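Local coordinates for inulin fructotransferase (PDB 2INV), which catalyses intramolecular fructosyl transfer, cleaving the fructose polymer inulin and releasing a cyclic difructose anhydride, at residues A43-R48 / V75-L80; F125-K128 / R134-G137; T351-A356 / N361-N366; V377-S382 / S386-S391. All blocks are in the same frame, centred on the assembly; numbering follows the deposited sequence.

Contact 1: A43-R48 / V75-L80; sequences ADIKQR and VDVSYL
Lys-46, in the last turns of helix 30-48, comes abreast of Val-77 in the bend between strands 73-75 and 80-84, their CA atoms 7.8 Å apart, so only side chains bridge the gap. Its ammonium group does the polar work: NZ of Lys-46 donates to OD2 of Asp-76 at 2.8 Å in a salt bridge, using the syn lone pair of that oxygen. The other oxygen is looser, with Asp-76 OD1 3.5 Å from Lys-46 NZ. The two side chains cross at about a right angle. A bend in the lysine chain at chi3 (-93°) folds CE and NZ round to the carboxylate, whose own CG stands between the backbone N and the carbonyl carbon (chi1 63°).

Here the helix lies over one end of the right-handed parallel beta-helix, and Ile-42 of the same helix packs on Asp-76. An alanine in place of Asp-76 would probably leave the Lys-46 ammonium without its mate and set the end of that long chain free to turn.

Beneath the ion pair the helix offers Ile-45. Its CG2 meets CG2 of Val-77 at 4.5 Å, while CD1, at the far end of the other branch, reaches CD2 of Leu-80 at 4.4 Å; both are light touches. One helical turn is tied by Arg-48, whose NE donates at 3.0 Å to OD2 of Asp-44, striking it from above the carboxylate plane. Tyr-15 OH bonds to that same OD2 and also to NH2 of Arg-48.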
loop_
_atom_site.group_PDB
_atom_site.type_symbol
_atom_site.label_atom_id
_atom_site.label_comp_id
_atom_site.label_asym_id
_atom_site.label_seq_id
_atom_site.Cartn_x
_atom_site.Cartn_y
_atom_site.Cartn_z
ATOM N N ALA A 43 21.202 -7.947 25.849
ATOM C CA ALA A 43 22.025 -8.840 26.645
ATOM C C ALA A 43 21.142 -9.568 27.654
ATOM O O ALA A 43 21.399 -10.720 27.984
ATOM C CB ALA A 43 23.122 -8.054 27.358
ATOM N N ASP A 44 20.095 -8.905 28.135
ATOM C CA ASP A 44 19.197 -9.533 29.100
ATOM C C ASP A 44 18.292 -10.544 28.409
ATOM O O ASP A 44 17.898 -11.544 29.008
ATOM C CB ASP A 44 18.324 -8.499 29.811
ATOM C CG ASP A 44 17.409 -9.133 30.853
ATOM O OD1 ASP A 44 17.914 -9.576 31.910
ATOM O OD2 ASP A 44 16.186 -9.202 30.604
ATOM N N ILE A 45 17.959 -10.275 27.151
ATOM C CA ILE A 45 17.104 -11.166 26.379
ATOM C C ILE A 45 17.860 -12.468 26.153
ATOM O O ILE A 45 17.312 -13.556 26.345
ATOM C CB ILE A 45 16.747 -10.547 25.015
ATOM C CG1 ILE A 45 15.912 -9.282 25.230
ATOM C CG2 ILE A 45 15.980 -11.555 24.160
ATOM C CD1 ILE A 45 15.603 -8.522 23.952
ATOM N N LYS A 46 19.122 -12.350 25.742
ATOM C CA LYS A 46 19.961 -13.519 25.497
ATOM C C LYS A 46 20.191 -14.225 26.830
ATOM O O LYS A 46 20.306 -15.446 26.888
ATOM C CB LYS A 46 21.299 -13.103 24.884
ATOM C CG LYS A 46 21.159 -12.496 23.492
ATOM C CD LYS A 46 22.494 -12.466 22.738
ATOM C CE LYS A 46 23.225 -11.160 22.936
ATOM N NZ LYS A 46 24.493 -11.139 22.142
ATOM N N GLN A 47 20.239 -13.436 27.897
ATOM C CA GLN A 47 20.426 -13.950 29.242
ATOM C C GLN A 47 19.355 -14.981 29.475
ATOM O O GLN A 47 19.609 -16.139 29.809
ATOM C CB GLN A 47 20.184 -12.839 30.246
ATOM C CG GLN A 47 20.630 -13.162 31.633
ATOM C CD GLN A 47 22.117 -13.212 31.714
ATOM O OE1 GLN A 47 22.740 -14.226 31.379
ATOM N NE2 GLN A 47 22.717 -12.094 32.123
ATOM N N ARG A 48 18.136 -14.500 29.283
ATOM C CA ARG A 48 16.923 -15.258 29.502
ATOM C C ARG A 48 16.548 -16.334 28.483
ATOM O O ARG A 48 16.136 -17.429 28.874
ATOM C CB ARG A 48 15.776 -14.263 29.693
ATOM C CG ARG A 48 15.943 -13.461 30.984
ATOM C CD ARG A 48 14.818 -12.462 31.251
ATOM N NE ARG A 48 14.551 -11.619 30.094
ATOM C CZ ARG A 48 13.639 -11.900 29.170
ATOM N NH1 ARG A 48 12.905 -13.002 29.275
ATOM N NH2 ARG A 48 13.460 -11.083 28.141
ATOM N N VAL A 75 22.244 -5.989 16.861
ATOM C CA VAL A 75 21.047 -6.798 16.986
ATOM C C VAL A 75 21.301 -8.181 16.438
ATOM O O VAL A 75 21.489 -8.375 15.239
ATOM C CB VAL A 75 19.861 -6.149 16.242
ATOM C CG1 VAL A 75 18.624 -7.021 16.372
ATOM C CG2 VAL A 75 19.605 -4.762 16.808
ATOM N N ASP A 76 21.301 -9.154 17.339
ATOM C CA ASP A 76 21.545 -10.531 16.956
ATOM C C ASP A 76 20.490 -11.503 17.464
ATOM O O ASP A 76 20.772 -12.675 17.662
ATOM C CB ASP A 76 22.939 -10.955 17.426
ATOM C CG ASP A 76 23.075 -10.924 18.930
ATOM O OD1 ASP A 76 22.340 -10.154 19.591
ATOM O OD2 ASP A 76 23.932 -11.655 19.463
ATOM N N VAL A 77 19.283 -11.013 17.703
ATOM C CA VAL A 77 18.234 -11.904 18.108
ATOM C C VAL A 77 17.095 -11.786 17.123
ATOM O O VAL A 77 16.733 -10.689 16.684
ATOM C CB VAL A 77 17.762 -11.663 19.560
ATOM C CG1 VAL A 77 17.369 -10.264 19.788
ATOM C CG2 VAL A 77 16.567 -12.559 19.836
ATOM N N SER A 78 16.563 -12.943 16.756
ATOM C CA SER A 78 15.471 -13.010 15.829
ATOM C C SER A 78 14.188 -12.564 16.478
ATOM O O SER A 78 13.983 -12.738 17.684
ATOM C CB SER A 78 15.311 -14.433 15.306
ATOM O OG SER A 78 16.220 -14.687 14.242
ATOM N N TYR A 79 13.325 -11.987 15.651
ATOM C CA TYR A 79 12.020 -11.518 16.091
ATOM C C TYR A 79 12.120 -10.376 17.119
ATOM O O TYR A 79 11.296 -10.271 18.027
ATOM C CB TYR A 79 11.214 -12.696 16.673
ATOM C CG TYR A 79 11.474 -14.058 16.024
ATOM C CD1 TYR A 79 11.134 -14.317 14.689
ATOM C CD2 TYR A 79 12.026 -15.108 16.769
ATOM C CE1 TYR A 79 11.335 -15.598 14.126
ATOM C CE2 TYR A 79 12.224 -16.377 16.212
ATOM C CZ TYR A 79 11.878 -16.613 14.895
ATOM O OH TYR A 79 12.078 -17.873 14.365
ATOM N N LEU A 80 13.132 -9.521 16.980
ATOM C CA LEU A 80 13.305 -8.382 17.888
ATOM C C LEU A 80 12.528 -7.220 17.285
ATOM O O LEU A 80 12.653 -6.931 16.092
ATOM C CB LEU A 80 14.784 -7.982 18.012
ATOM C CG LEU A 80 15.273 -7.378 19.332
ATOM C CD1 LEU A 80 16.214 -6.220 19.019
ATOM C CD2 LEU A 80 14.110 -6.900 20.176
#

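Contact 2: F125-K128 / R134-G137; sequences FLVK and RLSG
Directly after Leu-135, whose methyl packs against Val-127 and Lys-128, two carbonyl oxygens, Asp-171 O and Phe-89 O of a neighbouring subunit, lie within hydrogen-bonding reach of OG of Ser-136 and must share its single proton. The contact itself is apolar and small. CD1 of Leu-135 does all the touching, coming within 3.8 Å of the carbonyl carbon C of Lys-128 and 4.1 Å from CG1 of Val-127, so one methyl rests on backbone and side chain together. Val-127 presents CG1 because that branch points anti to its backbone N (chi1 -173°), and the valine and leucine chains pass at a slant. Lys-128 sends its own chain away and contributes main chain alone.

Arg-134, just before the leucine, belongs to a glycan pocket: it touches a bound fructose, and its NH1 forms a salt bridge to OD2 of Asp-193, another residue of that pocket. The packed leucine therefore lies next in the chain to a sugar contact.

Strand 123-127 runs parallel between strands 73-75 and 162-166 of the beta-helix, with Val-127 against Val-75 on one neighbour, Val-166 on the other, and Ile-138 and Phe-140 of strand 135-146 across the interior.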
loop_
_atom_site.group_PDB
_atom_site.type_symbol
_atom_site.label_atom_id
_atom_site.label_comp_id
_atom_site.label_asym_id
_atom_site.label_seq_id
_atom_site.Cartn_x
_atom_site.Cartn_y
_atom_site.Cartn_z
ATOM N N PHE A 125 22.189 1.000 14.366
ATOM C CA PHE A 125 21.752 -0.371 14.531
ATOM C C PHE A 125 22.399 -1.251 13.476
ATOM O O PHE A 125 22.292 -0.991 12.274
ATOM C CB PHE A 125 20.225 -0.468 14.433
ATOM C CG PHE A 125 19.513 0.215 15.564
ATOM C CD1 PHE A 125 19.138 1.550 15.472
ATOM C CD2 PHE A 125 19.264 -0.469 16.751
ATOM C CE1 PHE A 125 18.528 2.192 16.550
ATOM C CE2 PHE A 125 18.662 0.162 17.825
ATOM C CZ PHE A 125 18.292 1.502 17.723
ATOM N N LEU A 126 23.084 -2.289 13.939
ATOM C CA LEU A 126 23.735 -3.227 13.044
ATOM C C LEU A 126 23.210 -4.605 13.376
ATOM O O LEU A 126 23.499 -5.168 14.437
ATOM C CB LEU A 126 25.249 -3.179 13.210
ATOM C CG LEU A 126 26.048 -4.118 12.299
ATOM C CD1 LEU A 126 25.706 -3.865 10.834
ATOM C CD2 LEU A 126 27.528 -3.898 12.547
ATOM N N VAL A 127 22.409 -5.120 12.453
ATOM C CA VAL A 127 21.785 -6.417 12.591
ATOM C C VAL A 127 22.654 -7.467 11.920
ATOM O O VAL A 127 22.884 -7.418 10.710
ATOM C CB VAL A 127 20.407 -6.393 11.924
ATOM C CG1 VAL A 127 19.658 -7.674 12.208
ATOM C CG2 VAL A 127 19.632 -5.180 12.411
ATOM N N LYS A 128 23.144 -8.416 12.703
ATOM C CA LYS A 128 23.980 -9.454 12.135
ATOM C C LYS A 128 24.186 -10.595 13.097
ATOM O O LYS A 128 24.184 -10.427 14.312
ATOM C CB LYS A 128 25.340 -8.887 11.728
ATOM C CG LYS A 128 26.135 -8.310 12.896
ATOM C CD LYS A 128 27.493 -7.801 12.412
ATOM C CE LYS A 128 28.316 -7.299 13.589
ATOM N NZ LYS A 128 29.703 -6.945 13.188
ATOM N N ARG A 134 19.088 -18.045 9.620
ATOM C CA ARG A 134 19.310 -16.666 9.257
ATOM C C ARG A 134 18.373 -15.958 10.182
ATOM O O ARG A 134 17.364 -16.517 10.619
ATOM C CB ARG A 134 18.858 -16.340 7.852
ATOM C CG ARG A 134 19.548 -17.057 6.743
ATOM C CD ARG A 134 18.802 -16.701 5.471
ATOM N NE ARG A 134 17.517 -17.392 5.392
ATOM C CZ ARG A 134 16.617 -17.185 4.442
ATOM N NH1 ARG A 134 16.849 -16.301 3.492
ATOM N NH2 ARG A 134 15.500 -17.885 4.433
ATOM N N LEU A 135 18.699 -14.708 10.458
ATOM C CA LEU A 135 17.877 -13.895 11.318
ATOM C C LEU A 135 16.535 -13.710 10.653
ATOM O O LEU A 135 16.452 -13.449 9.449
ATOM C CB LEU A 135 18.549 -12.556 11.553
ATOM C CG LEU A 135 19.642 -12.801 12.579
ATOM C CD1 LEU A 135 20.618 -11.649 12.595
ATOM C CD2 LEU A 135 18.983 -13.008 13.933
ATOM N N SER A 136 15.483 -13.832 11.448
ATOM C CA SER A 136 14.151 -13.710 10.916
ATOM C C SER A 136 13.210 -12.915 11.797
ATOM O O SER A 136 13.397 -12.804 13.000
ATOM C CB SER A 136 13.585 -15.111 10.670
ATOM O OG SER A 136 12.388 -15.053 9.915
ATOM N N GLY A 137 12.185 -12.372 11.154
ATOM C CA GLY A 137 11.156 -11.600 11.828
ATOM C C GLY A 137 11.514 -10.332 12.579
ATOM O O GLY A 137 10.743 -9.887 13.430
#

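Contact 3: T351-A356 / N361-N366; sequences TQILIA and NVVALN
The carboxamide of Asn-366 receives an isoleucine methyl over one face: CD1 of Ile-353 sits almost squarely above it, 4.0 Å from CG of Asn-366. That of Asn-361 is met obliquely at its rim, where CG2 of Ile-355 comes 3.8 Å from ND2 of Asn-361 and 4.0 Å from its CB. This is the interior of the right-handed parallel beta-helix, where two successive strands face each other across the core.

Val-363 fills the middle. Its CG1 meets CD1 of Ile-353 at 4.0 Å as the two side chains slide past in opposite directions, whereas Ile-355 comes to it tip to tip, CD1 against CG2 of Val-363 at 4.1 Å.

The buried amide ends are satisfied by the preceding coil. Asn-361 ND2 bonds to Gly-324 O, and its OD1 to the backbone N of Asn-327. Asn-366 ND2 bonds to Ile-329 O, and its OD1 to ND2 of Asn-332, an amide-to-amide link resembling the asparagine ladders of parallel beta-helices. Those bonds would fix both amides' rotation; only the Asn-366 amide turns a face to its isoleucine. CG of Asn-366 stands anti to its carbonyl carbon (chi1 -71°), which swings the amide inward beneath the CD1 methyl of Ile-353.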
loop_
_atom_site.group_PDB
_atom_site.type_symbol
_atom_site.label_atom_id
_atom_site.label_comp_id
_atom_site.label_asym_id
_atom_site.label_seq_id
_atom_site.Cartn_x
_atom_site.Cartn_y
_atom_site.Cartn_z
ATOM N N THR A 351 16.888 13.126 -23.785
ATOM C CA THR A 351 16.409 11.775 -24.066
ATOM C C THR A 351 15.541 11.291 -22.921
ATOM O O THR A 351 16.001 11.204 -21.787
ATOM C CB THR A 351 17.578 10.778 -24.236
ATOM O OG1 THR A 351 18.377 11.149 -25.368
ATOM C CG2 THR A 351 17.052 9.359 -24.433
ATOM N N GLN A 352 14.278 11.000 -23.209
ATOM C CA GLN A 352 13.386 10.518 -22.169
ATOM C C GLN A 352 13.740 9.077 -21.839
ATOM O O GLN A 352 14.024 8.741 -20.685
ATOM C CB GLN A 352 11.921 10.603 -22.611
ATOM C CG GLN A 352 11.384 12.035 -22.802
ATOM C CD GLN A 352 11.758 12.974 -21.678
ATOM O OE1 GLN A 352 11.546 12.678 -20.491
ATOM N NE2 GLN A 352 12.307 14.132 -22.047
ATOM N N ILE A 353 13.717 8.218 -22.851
ATOM C CA ILE A 353 14.043 6.814 -22.629
ATOM C C ILE A 353 15.214 6.343 -23.487
ATOM O O ILE A 353 15.190 6.435 -24.715
ATOM C CB ILE A 353 12.827 5.903 -22.898
ATOM C CG1 ILE A 353 11.728 6.221 -21.888
ATOM C CG2 ILE A 353 13.230 4.436 -22.796
ATOM C CD1 ILE A 353 10.404 5.549 -22.176
ATOM N N LEU A 354 16.254 5.854 -22.821
ATOM C CA LEU A 354 17.433 5.352 -23.511
ATOM C C LEU A 354 17.628 3.874 -23.241
ATOM O O LEU A 354 17.721 3.426 -22.092
ATOM C CB LEU A 354 18.700 6.104 -23.088
ATOM C CG LEU A 354 19.992 5.492 -23.636
ATOM C CD1 LEU A 354 20.003 5.591 -25.156
ATOM C CD2 LEU A 354 21.191 6.214 -23.043
ATOM N N ILE A 355 17.698 3.127 -24.330
ATOM C CA ILE A 355 17.904 1.697 -24.284
ATOM C C ILE A 355 19.377 1.553 -24.679
ATOM O O ILE A 355 19.726 1.436 -25.851
ATOM C CB ILE A 355 16.923 1.010 -25.270
ATOM C CG1 ILE A 355 15.493 1.476 -24.957
ATOM C CG2 ILE A 355 17.005 -0.498 -25.163
ATOM C CD1 ILE A 355 15.017 1.134 -23.545
ATOM N N ALA A 356 20.228 1.612 -23.657
ATOM C CA ALA A 356 21.687 1.551 -23.774
ATOM C C ALA A 356 22.254 0.328 -24.463
ATOM O O ALA A 356 23.251 0.411 -25.185
ATOM C CB ALA A 356 22.308 1.680 -22.383
ATOM N N ASN A 361 13.996 -5.337 -25.720
ATOM C CA ASN A 361 13.292 -4.407 -24.861
ATOM C C ASN A 361 12.089 -3.845 -25.587
ATOM O O ASN A 361 12.128 -3.622 -26.800
ATOM C CB ASN A 361 14.238 -3.329 -24.357
ATOM C CG ASN A 361 15.244 -3.883 -23.374
ATOM O OD1 ASN A 361 14.903 -4.216 -22.235
ATOM N ND2 ASN A 361 16.494 -3.991 -23.809
ATOM N N VAL A 362 11.006 -3.664 -24.839
ATOM C CA VAL A 362 9.761 -3.164 -25.399
ATOM C C VAL A 362 9.343 -1.863 -24.730
ATOM O O VAL A 362 9.242 -1.787 -23.501
ATOM C CB VAL A 362 8.654 -4.214 -25.228
ATOM C CG1 VAL A 362 7.334 -3.690 -25.762
ATOM C CG2 VAL A 362 9.048 -5.497 -25.954
ATOM N N VAL A 363 9.112 -0.841 -25.546
ATOM C CA VAL A 363 8.709 0.462 -25.049
ATOM C C VAL A 363 7.394 0.866 -25.708
ATOM O O VAL A 363 7.363 1.233 -26.882
ATOM C CB VAL A 363 9.808 1.497 -25.348
ATOM C CG1 VAL A 363 9.370 2.874 -24.901
ATOM C CG2 VAL A 363 11.101 1.091 -24.644
ATOM N N ALA A 364 6.310 0.789 -24.939
ATOM C CA ALA A 364 4.988 1.123 -25.448
ATOM C C ALA A 364 4.162 2.048 -24.559
ATOM O O ALA A 364 4.285 2.038 -23.335
ATOM C CB ALA A 364 4.211 -0.158 -25.719
ATOM N N LEU A 365 3.307 2.834 -25.210
ATOM C CA LEU A 365 2.417 3.790 -24.555
ATOM C C LEU A 365 3.068 4.605 -23.443
ATOM O O LEU A 365 2.781 4.417 -22.257
ATOM C CB LEU A 365 1.177 3.077 -24.011
ATOM C CG LEU A 365 0.050 4.014 -23.570
ATOM C CD1 LEU A 365 -0.332 4.929 -24.725
ATOM C CD2 LEU A 365 -1.148 3.202 -23.114
ATOM N N ASN A 366 3.947 5.516 -23.847
ATOM C CA ASN A 366 4.651 6.407 -22.935
ATOM C C ASN A 366 4.428 7.824 -23.448
ATOM O O ASN A 366 4.890 8.182 -24.538
ATOM C CB ASN A 366 6.147 6.077 -22.926
ATOM C CG ASN A 366 6.449 4.768 -22.230
ATOM O OD1 ASN A 366 6.398 4.676 -20.998
ATOM N ND2 ASN A 366 6.751 3.739 -23.015
#

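Contact 4: V377-S382 / S386-S391; sequences VVLDAS and SKVLDS
Near the C-terminal end of the right-handed parallel beta-helix, strands 377-379 and 387-389 face each other across the hydrophobic interior, and Val-388 holds the middle of the contact. Its CG2 meets CD2 of Leu-379 at 3.9 Å, the two side chains sliding past in opposite directions. Val-377 instead approaches tip to tip, its CG1 standing 4.1 Å from CG2 of Val-388. The other valine branch, CG2 of Val-377, points anti to its carbonyl carbon and lies 4.1 Å from CB of Ser-391.

At the opposite end of the strand pair, CD1 of Leu-379 rests 3.7 Å from CB of Ser-386. Ser-391 thus offers its CB to Val-377, while Ser-386 touches CD1 of Leu-379 with both CB and OG. OG of Ser-391 donates to Leu-389 O at 3.0 Å, from above the carbonyl plane. Beyond the strand, Asp-380 closes an Asx turn, its OD2 accepting from the backbone N of Ser-382 at 3.1 Å.

With nothing polar exchanged between the two strands, this contact rests on dispersion and exclusion of water; the directional bonds run along the helix axis instead, as in those joining Val-377 to Thr-398 and Val-378 to Ile-353 in adjacent coils.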
loop_
_atom_site.group_PDB
_atom_site.type_symbol
_atom_site.label_atom_id
_atom_site.label_comp_id
_atom_site.label_asym_id
_atom_site.label_seq_id
_atom_site.Cartn_x
_atom_site.Cartn_y
_atom_site.Cartn_z
ATOM N N VAL A 377 12.450 8.334 -27.210
ATOM C CA VAL A 377 13.115 7.060 -27.069
ATOM C C VAL A 377 14.329 6.993 -27.967
ATOM O O VAL A 377 14.286 7.392 -29.130
ATOM C CB VAL A 377 12.165 5.895 -27.422
ATOM C CG1 VAL A 377 12.848 4.569 -27.144
ATOM C CG2 VAL A 377 10.877 6.015 -26.632
ATOM N N VAL A 378 15.422 6.497 -27.411
ATOM C CA VAL A 378 16.646 6.351 -28.169
ATOM C C VAL A 378 17.138 4.937 -27.955
ATOM O O VAL A 378 17.291 4.474 -26.828
ATOM C CB VAL A 378 17.747 7.320 -27.706
ATOM C CG1 VAL A 378 19.062 6.993 -28.408
ATOM C CG2 VAL A 378 17.350 8.752 -28.016
ATOM N N LEU A 379 17.360 4.243 -29.057
ATOM C CA LEU A 379 17.862 2.884 -29.004
ATOM C C LEU A 379 19.283 2.970 -29.509
ATOM O O LEU A 379 19.540 3.367 -30.648
ATOM C CB LEU A 379 17.037 1.959 -29.892
ATOM C CG LEU A 379 15.481 1.865 -29.746
ATOM C CD1 LEU A 379 15.017 1.226 -28.655
ATOM C CD2 LEU A 379 14.778 3.001 -29.979
ATOM N N ASP A 380 20.204 2.611 -28.633
ATOM C CA ASP A 380 21.621 2.655 -28.930
ATOM C C ASP A 380 22.015 1.545 -29.911
ATOM O O ASP A 380 21.381 0.485 -29.952
ATOM C CB ASP A 380 22.373 2.557 -27.612
ATOM C CG ASP A 380 23.857 2.713 -27.772
ATOM O OD1 ASP A 380 24.389 3.824 -27.558
ATOM O OD2 ASP A 380 24.504 1.698 -28.101
ATOM N N ALA A 381 23.038 1.810 -30.719
ATOM C CA ALA A 381 23.501 0.867 -31.739
ATOM C C ALA A 381 23.802 -0.549 -31.243
ATOM O O ALA A 381 23.968 -1.467 -32.046
ATOM C CB ALA A 381 24.729 1.445 -32.442
ATOM N N SER A 382 23.889 -0.720 -29.928
ATOM C CA SER A 382 24.172 -2.028 -29.359
ATOM C C SER A 382 22.897 -2.846 -29.292
ATOM O O SER A 382 22.924 -4.067 -29.437
ATOM C CB SER A 382 24.755 -1.896 -27.946
ATOM O OG SER A 382 26.028 -1.292 -27.954
ATOM N N SER A 386 14.540 -4.495 -30.472
ATOM C CA SER A 386 13.727 -3.649 -29.585
ATOM C C SER A 386 12.394 -3.332 -30.257
ATOM O O SER A 386 12.264 -3.470 -31.475
ATOM C CB SER A 386 14.443 -2.327 -29.276
ATOM O OG SER A 386 15.765 -2.537 -28.814
ATOM N N LYS A 387 11.410 -2.914 -29.463
ATOM C CA LYS A 387 10.084 -2.570 -29.983
ATOM C C LYS A 387 9.619 -1.244 -29.389
ATOM O O LYS A 387 9.621 -1.074 -28.164
ATOM C CB LYS A 387 9.044 -3.631 -29.605
ATOM C CG LYS A 387 9.388 -5.051 -29.997
ATOM C CD LYS A 387 8.951 -5.369 -31.407
ATOM C CE LYS A 387 9.049 -6.868 -31.653
ATOM N NZ LYS A 387 8.850 -7.202 -33.085
ATOM N N VAL A 388 9.204 -0.311 -30.239
ATOM C CA VAL A 388 8.722 0.968 -29.740
ATOM C C VAL A 388 7.350 1.260 -30.328
ATOM O O VAL A 388 7.203 1.454 -31.545
ATOM C CB VAL A 388 9.699 2.110 -30.078
ATOM C CG1 VAL A 388 9.246 3.401 -29.416
ATOM C CG2 VAL A 388 11.098 1.743 -29.606
ATOM N N LEU A 389 6.351 1.272 -29.447
ATOM C CA LEU A 389 4.967 1.509 -29.838
ATOM C C LEU A 389 4.359 2.688 -29.104
ATOM O O LEU A 389 4.544 2.844 -27.888
ATOM C CB LEU A 389 4.087 0.311 -29.497
ATOM C CG LEU A 389 4.537 -1.129 -29.688
ATOM C CD1 LEU A 389 3.453 -2.055 -29.152
ATOM C CD2 LEU A 389 4.788 -1.395 -31.145
ATOM N N ASP A 390 3.609 3.500 -29.838
ATOM C CA ASP A 390 2.910 4.626 -29.243
ATOM C C ASP A 390 3.687 5.366 -28.160
ATOM O O ASP A 390 3.180 5.590 -27.061
ATOM C CB ASP A 390 1.580 4.117 -28.697
ATOM C CG ASP A 390 0.846 3.258 -29.710
ATOM O OD1 ASP A 390 0.895 3.601 -30.912
ATOM O OD2 ASP A 390 0.218 2.249 -29.321
ATOM N N SER A 391 4.915 5.755 -28.483
ATOM C CA SER A 391 5.752 6.484 -27.538
ATOM C C SER A 391 6.375 7.696 -28.222
ATOM O O SER A 391 7.408 8.213 -27.782
ATOM C CB SER A 391 6.843 5.571 -26.971
ATOM O OG SER A 391 6.274 4.536 -26.192
#

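Overall arrangement
The four contacts form two pairs on opposite sides of the chain's centre. Contacts 1 and 2, with centres 11 Å apart, are joined by backbone: Tyr-79 N lies 2.8 Å from Ser-136 O, a probable hydrogen bond. Contacts 3 and 4 are closer still, 6 Å between centres, as stacked coils should be; Val-363 N and Lys-387 O, 2.7 Å apart, probably hydrogen-bond between them. From contact 1 to contact 4 is about 53 Å between centres. Contact 2 is the one that carries a residue of a glycan pocket, Arg-134, while the side chain of its Leu-135 stays about 13 Å from a bound fructose. All four touch the second subunit of the trimer.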